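Local coordinates for protein DNA-binding transcriptional repressor YiaJ (Escherichia coli, PDB 1YSQ) that represses transcription of the yiaKLMNOPQRS operon, seen here in its C-terminal IclR-type effector-binding domain rather than its DNA-binding part, at residues A20-I23 with T28-F31; I42-P47 with L52-Y57. One frame throughout, in Å; residues are numbered along the deposited sequence.

Contact 1 of 2, residues A20-I23 with T28-F31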
# COMPACT_ATOMS: atom_id res chain seq x y z
N ALA A 20 -3.91 -3.41 -16.02
CA ALA A 20 -2.92 -4.37 -16.51
C ALA A 20 -2.41 -5.27 -15.40
O ALA A 20 -2.30 -6.48 -15.57
CB ALA A 20 -1.75 -3.63 -17.19
N LEU A 21 -2.08 -4.69 -14.25
CA LEU A 21 -1.54 -5.48 -13.14
C LEU A 21 -2.61 -6.41 -12.56
O LEU A 21 -2.32 -7.55 -12.18
CB LEU A 21 -0.96 -4.56 -12.06
CG LEU A 21 -0.40 -5.19 -10.78
CD1 LEU A 21 0.87 -5.99 -11.08
CD2 LEU A 21 -0.14 -4.08 -9.75
N ASN A 22 -3.85 -5.90 -12.50
CA ASN A 22 -5.01 -6.68 -12.07
C ASN A 22 -5.17 -7.93 -12.96
O ASN A 22 -5.33 -9.04 -12.46
CB ASN A 22 -6.24 -5.77 -12.11
CG ASN A 22 -7.56 -6.48 -11.78
OD1 ASN A 22 -8.51 -6.38 -12.56
ND2 ASN A 22 -7.64 -7.14 -10.63
N ILE A 23 -5.11 -7.74 -14.28
CA ILE A 23 -5.19 -8.87 -15.22
C ILE A 23 -4.01 -9.82 -15.08
O ILE A 23 -4.19 -11.05 -15.07
CB ILE A 23 -5.34 -8.36 -16.69
CG1 ILE A 23 -6.61 -7.50 -16.87
CG2 ILE A 23 -5.29 -9.54 -17.71
CD1 ILE A 23 -7.92 -8.17 -16.44
N THR A 28 -6.61 -8.48 -6.25
CA THR A 28 -7.04 -7.13 -5.84
C THR A 28 -5.93 -6.11 -6.01
O THR A 28 -4.81 -6.32 -5.48
CB THR A 28 -7.41 -7.14 -4.36
OG1 THR A 28 -8.51 -8.04 -4.12
CG2 THR A 28 -7.91 -5.72 -3.90
N ILE A 29 -6.22 -5.01 -6.71
CA ILE A 29 -5.27 -3.92 -6.85
C ILE A 29 -5.83 -2.70 -6.14
O ILE A 29 -6.96 -2.30 -6.40
CB ILE A 29 -4.96 -3.59 -8.35
CG1 ILE A 29 -4.54 -4.85 -9.14
CG2 ILE A 29 -3.92 -2.45 -8.49
CD1 ILE A 29 -3.37 -5.68 -8.57
N ASN A 30 -5.04 -2.12 -5.23
CA ASN A 30 -5.41 -0.93 -4.46
C ASN A 30 -4.51 0.22 -4.85
O ASN A 30 -3.30 0.02 -5.07
CB ASN A 30 -5.21 -1.16 -2.95
CG ASN A 30 -5.81 -2.47 -2.48
OD1 ASN A 30 -5.10 -3.43 -2.16
ND2 ASN A 30 -7.12 -2.52 -2.44
N PHE A 31 -5.08 1.42 -4.88
CA PHE A 31 -4.30 2.62 -5.20
C PHE A 31 -4.75 3.72 -4.26
O PHE A 31 -5.93 4.09 -4.24
CB PHE A 31 -4.53 3.01 -6.66
CG PHE A 31 -3.68 4.15 -7.13
CD1 PHE A 31 -2.29 4.06 -7.14
CD2 PHE A 31 -4.27 5.31 -7.60
CE1 PHE A 31 -1.49 5.14 -7.59
CE2 PHE A 31 -3.47 6.39 -8.07
CZ PHE A 31 -2.09 6.29 -8.05

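Contact 2 of 2, residues I42-P47 with L52-Y57. With PO4 (phosphate ion), chain C.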
# COMPACT_ATOMS: atom_id res chain seq x y z
N ILE A 42 -8.32 5.62 -3.24
CA ILE A 42 -8.97 6.37 -4.32
C ILE A 42 -9.38 5.51 -5.51
O ILE A 42 -10.14 5.96 -6.36
CB ILE A 42 -8.12 7.59 -4.76
CG1 ILE A 42 -6.76 7.14 -5.34
CG2 ILE A 42 -7.96 8.57 -3.57
CD1 ILE A 42 -5.94 8.29 -5.97
N TYR A 43 -8.90 4.27 -5.55
CA TYR A 43 -9.14 3.42 -6.69
C TYR A 43 -8.91 1.98 -6.26
O TYR A 43 -7.95 1.68 -5.52
CB TYR A 43 -8.20 3.85 -7.81
CG TYR A 43 -8.21 3.06 -9.09
CD1 TYR A 43 -8.79 3.59 -10.23
CD2 TYR A 43 -7.58 1.82 -9.17
CE1 TYR A 43 -8.77 2.89 -11.43
CE2 TYR A 43 -7.55 1.12 -10.36
CZ TYR A 43 -8.15 1.66 -11.49
OH TYR A 43 -8.11 0.97 -12.68
N LYS A 44 -9.80 1.10 -6.66
CA LYS A 44 -9.69 -0.32 -6.32
C LYS A 44 -10.24 -1.22 -7.43
O LYS A 44 -11.31 -0.94 -7.98
CB LYS A 44 -10.42 -0.64 -4.99
CG LYS A 44 -10.18 -2.06 -4.48
CD LYS A 44 -11.18 -2.48 -3.41
CE LYS A 44 -10.86 -3.91 -2.90
NZ LYS A 44 -12.02 -4.54 -2.13
N LEU A 45 -9.50 -2.28 -7.76
CA LEU A 45 -9.98 -3.33 -8.66
C LEU A 45 -10.12 -4.63 -7.90
O LEU A 45 -9.18 -5.10 -7.25
CB LEU A 45 -9.04 -3.53 -9.87
CG LEU A 45 -8.82 -2.26 -10.71
CD1 LEU A 45 -7.67 -2.43 -11.67
CD2 LEU A 45 -10.11 -1.84 -11.46
N GLU A 46 -11.30 -5.23 -7.98
CA GLU A 46 -11.54 -6.54 -7.40
C GLU A 46 -10.73 -7.60 -8.14
O GLU A 46 -10.34 -7.38 -9.28
CB GLU A 46 -13.04 -6.85 -7.46
CG GLU A 46 -13.91 -5.98 -6.55
CD GLU A 46 -13.52 -6.07 -5.06
OE1 GLU A 46 -13.09 -7.14 -4.60
OE2 GLU A 46 -13.65 -5.05 -4.35
N PRO A 47 -10.46 -8.75 -7.51
CA PRO A 47 -9.70 -9.82 -8.17
C PRO A 47 -10.47 -10.38 -9.39
O PRO A 47 -11.70 -10.25 -9.45
CB PRO A 47 -9.56 -10.88 -7.08
CG PRO A 47 -10.74 -10.65 -6.16
CD PRO A 47 -10.87 -9.14 -6.13
N LEU A 52 -9.55 -14.15 -2.93
CA LEU A 52 -9.64 -13.31 -1.75
C LEU A 52 -10.23 -11.96 -2.12
O LEU A 52 -9.70 -11.26 -2.99
CB LEU A 52 -8.26 -13.13 -1.08
CG LEU A 52 -8.46 -12.28 0.18
CD1 LEU A 52 -8.82 -13.18 1.39
CD2 LEU A 52 -7.31 -11.36 0.46
N ARG A 53 -11.33 -11.59 -1.48
CA ARG A 53 -11.95 -10.30 -1.73
C ARG A 53 -11.97 -9.57 -0.41
O ARG A 53 -12.45 -10.12 0.59
CB ARG A 53 -13.36 -10.44 -2.30
CG ARG A 53 -13.41 -11.29 -3.55
CD ARG A 53 -14.81 -11.58 -4.08
NE ARG A 53 -15.41 -10.37 -4.66
CZ ARG A 53 -15.21 -9.93 -5.91
NH1 ARG A 53 -14.42 -10.60 -6.75
NH2 ARG A 53 -15.81 -8.82 -6.32
N THR A 54 -11.41 -8.37 -0.39
CA THR A 54 -11.35 -7.60 0.84
C THR A 54 -12.57 -6.69 0.92
O THR A 54 -13.25 -6.45 -0.08
CB THR A 54 -10.08 -6.74 0.89
OG1 THR A 54 -10.21 -5.64 -0.03
CG2 THR A 54 -8.84 -7.55 0.41
N ARG A 55 -12.81 -6.16 2.12
CA ARG A 55 -13.92 -5.23 2.35
C ARG A 55 -13.53 -3.79 2.05
O ARG A 55 -14.35 -2.87 2.19
CB ARG A 55 -14.39 -5.33 3.80
CG ARG A 55 -15.06 -6.66 4.15
CD ARG A 55 -15.78 -6.67 5.50
NE ARG A 55 -14.96 -7.20 6.60
CZ ARG A 55 -14.38 -8.40 6.64
NH1 ARG A 55 -14.51 -9.25 5.62
NH2 ARG A 55 -13.68 -8.76 7.70
N ALA A 56 -12.28 -3.58 1.62
CA ALA A 56 -11.85 -2.24 1.19
C ALA A 56 -12.73 -1.67 0.07
O ALA A 56 -13.24 -2.42 -0.77
CB ALA A 56 -10.38 -2.26 0.76
N TYR A 57 -12.89 -0.35 0.05
CA TYR A 57 -13.75 0.33 -0.90
C TYR A 57 -13.20 1.72 -1.20
O TYR A 57 -12.50 2.30 -0.38
CB TYR A 57 -15.18 0.47 -0.34
CG TYR A 57 -15.22 1.12 1.03
CD1 TYR A 57 -15.41 2.50 1.17
CD2 TYR A 57 -15.08 0.35 2.19
CE1 TYR A 57 -15.45 3.11 2.43
CE2 TYR A 57 -15.09 0.95 3.46
CZ TYR A 57 -15.28 2.32 3.56
OH TYR A 57 -15.32 2.89 4.81
P PO4 C . -6.12 -15.44 -3.87
O1 PO4 C . -7.16 -16.53 -3.94
O2 PO4 C . -5.45 -15.48 -2.53
O3 PO4 C . -5.18 -15.67 -5.01
O4 PO4 C . -6.75 -14.08 -4.06
O HOH W 1 -10.90 -7.23 -2.96
O HOH W 2 -14.53 -7.14 -2.11
O HOH W 3 -14.91 -9.92 -9.33

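Contact 1 of 2, residues A20-I23 with T28-F31
The last turns of helix 8-25 pass over the start of strand 28-35, with Asn-22 and Ile-29 at the closest backbone approach, 5.9 Å from CA to CA. This is a helix packed on the antiparallel sheet of a GAF-like domain, the fold of the C-terminal effector-binding domain of IclR-family regulators, and here helix and strand are consecutive in the chain, joined by a short turn. Ile-29 does most of the work from the strand side. Its CB points toward the helix, and CG1 stands anti to the carbonyl carbon (chi1 -52°), which carries the ethyl branch up against the helix surface. There CG1 lies 3.5 Å from CA of Asn-22 and equally close to its CB, so that the branch rests against the helix backbone itself as well as against a side chain. The end of the branch, CD1, turns to the neighbouring residue and meets the fork of Leu-21, with CD1 3.7 Å from Leu-21 CG and also near the CD2 methyl. The two side chains cross obliquely. Leu-21 sends CG away from its own backbone N (chi1 177°), and its isobutyl group fills the space between Ile-29 and helix 162-182, where it touches Pro-168, Leu-169 and Thr-172. Leu-18, one turn earlier on helix 8-25, also packs on Ile-29. The interface is small, 164 Å² in all, yet all three touching residues are buried. Asn-22 contributes its aliphatic base to this apolar patch, while its amide donates from ND2 to the backbone oxygens of Glu-27 and Glu-46, tying the helix to the turn that leads into strand 28-35 and to the residue just after strand 38-45. That same ND2 passes 4.1 Å from CG1 of Ile-29.

Contact 2 of 2, residues I42-P47 with L52-Y57
Leu-52 meets Pro-47 through its backbone, the carbonyl O lying 3.4 Å from CG of the proline ring, while its N donates a nearly straight bond (166°) to O4 of a phosphate ion, probably from the crystallisation liquor. Arg-53 follows, and a bend at chi3 (71°) turns its guanidinium back over Glu-46. The carboxylate oxygen OE1 of Glu-46 sits above one face of that group, 3.6 Å from Arg-53 NH2, a long salt bridge of charges alone because no N-H points at the oxygen. On its other terminal nitrogen, NH1, the arginine donates to water 3, which in turn donates to Pro-47 O. The 52-57 loop, which leads on to strand 61-63, runs back nearly antiparallel to the end of strand 38-45 and the residues after it, held by waters and by side chains that include a salt-bridge network of Lys-44, Glu-46 and Arg-53. At Thr-54 the backbone N donates to water 1, which bridges to Glu-46 OE1 and also accepts from Lys-44 NZ; the hydroxyl OG1 receives a bond of 3.0 Å from the same Lys-44 NZ. Ala-56 offers its carbonyl O to that ammonium at 2.8 Å, with NZ tilted 34° from the carbonyl plane, and its methyl lies against the end of the lysine chain. The extended Lys-44 side chain brings NZ to all these acceptors as well as to Glu-46 OE2, 2.8 Å away on the syn side of the carboxylate. A methionine in its place would probably leave the Ala-56 carbonyl and Thr-54 OG1 without their donor and Glu-46 OE2 without its closest positive charge. Beside this cluster, the Lys-44 CD methylene passes 4.4 Å from the backbone N of Tyr-57.

The two contacts follow one another along the chain, 20-31 and then 42-57, and their centres lie 9 Å apart on the same side of the domain centre. They share the antiparallel sheet: strand 28-35, covered by helix 8-25 in contact 1, is the neighbour of strand 38-45, whose end enters contact 2. Backbone pairing joins them, Ile-29 O to Leu-45 N at 2.9 Å being a probable hydrogen bond, and Thr-28 packs on Lys-44 and Pro-47. Ile-29 faces the helix, whereas Lys-44 points to the 52-57 loop. Two neighbouring inner strands of this effector-binding domain therefore carry a buried apolar contact and a hydrated, charged one close together.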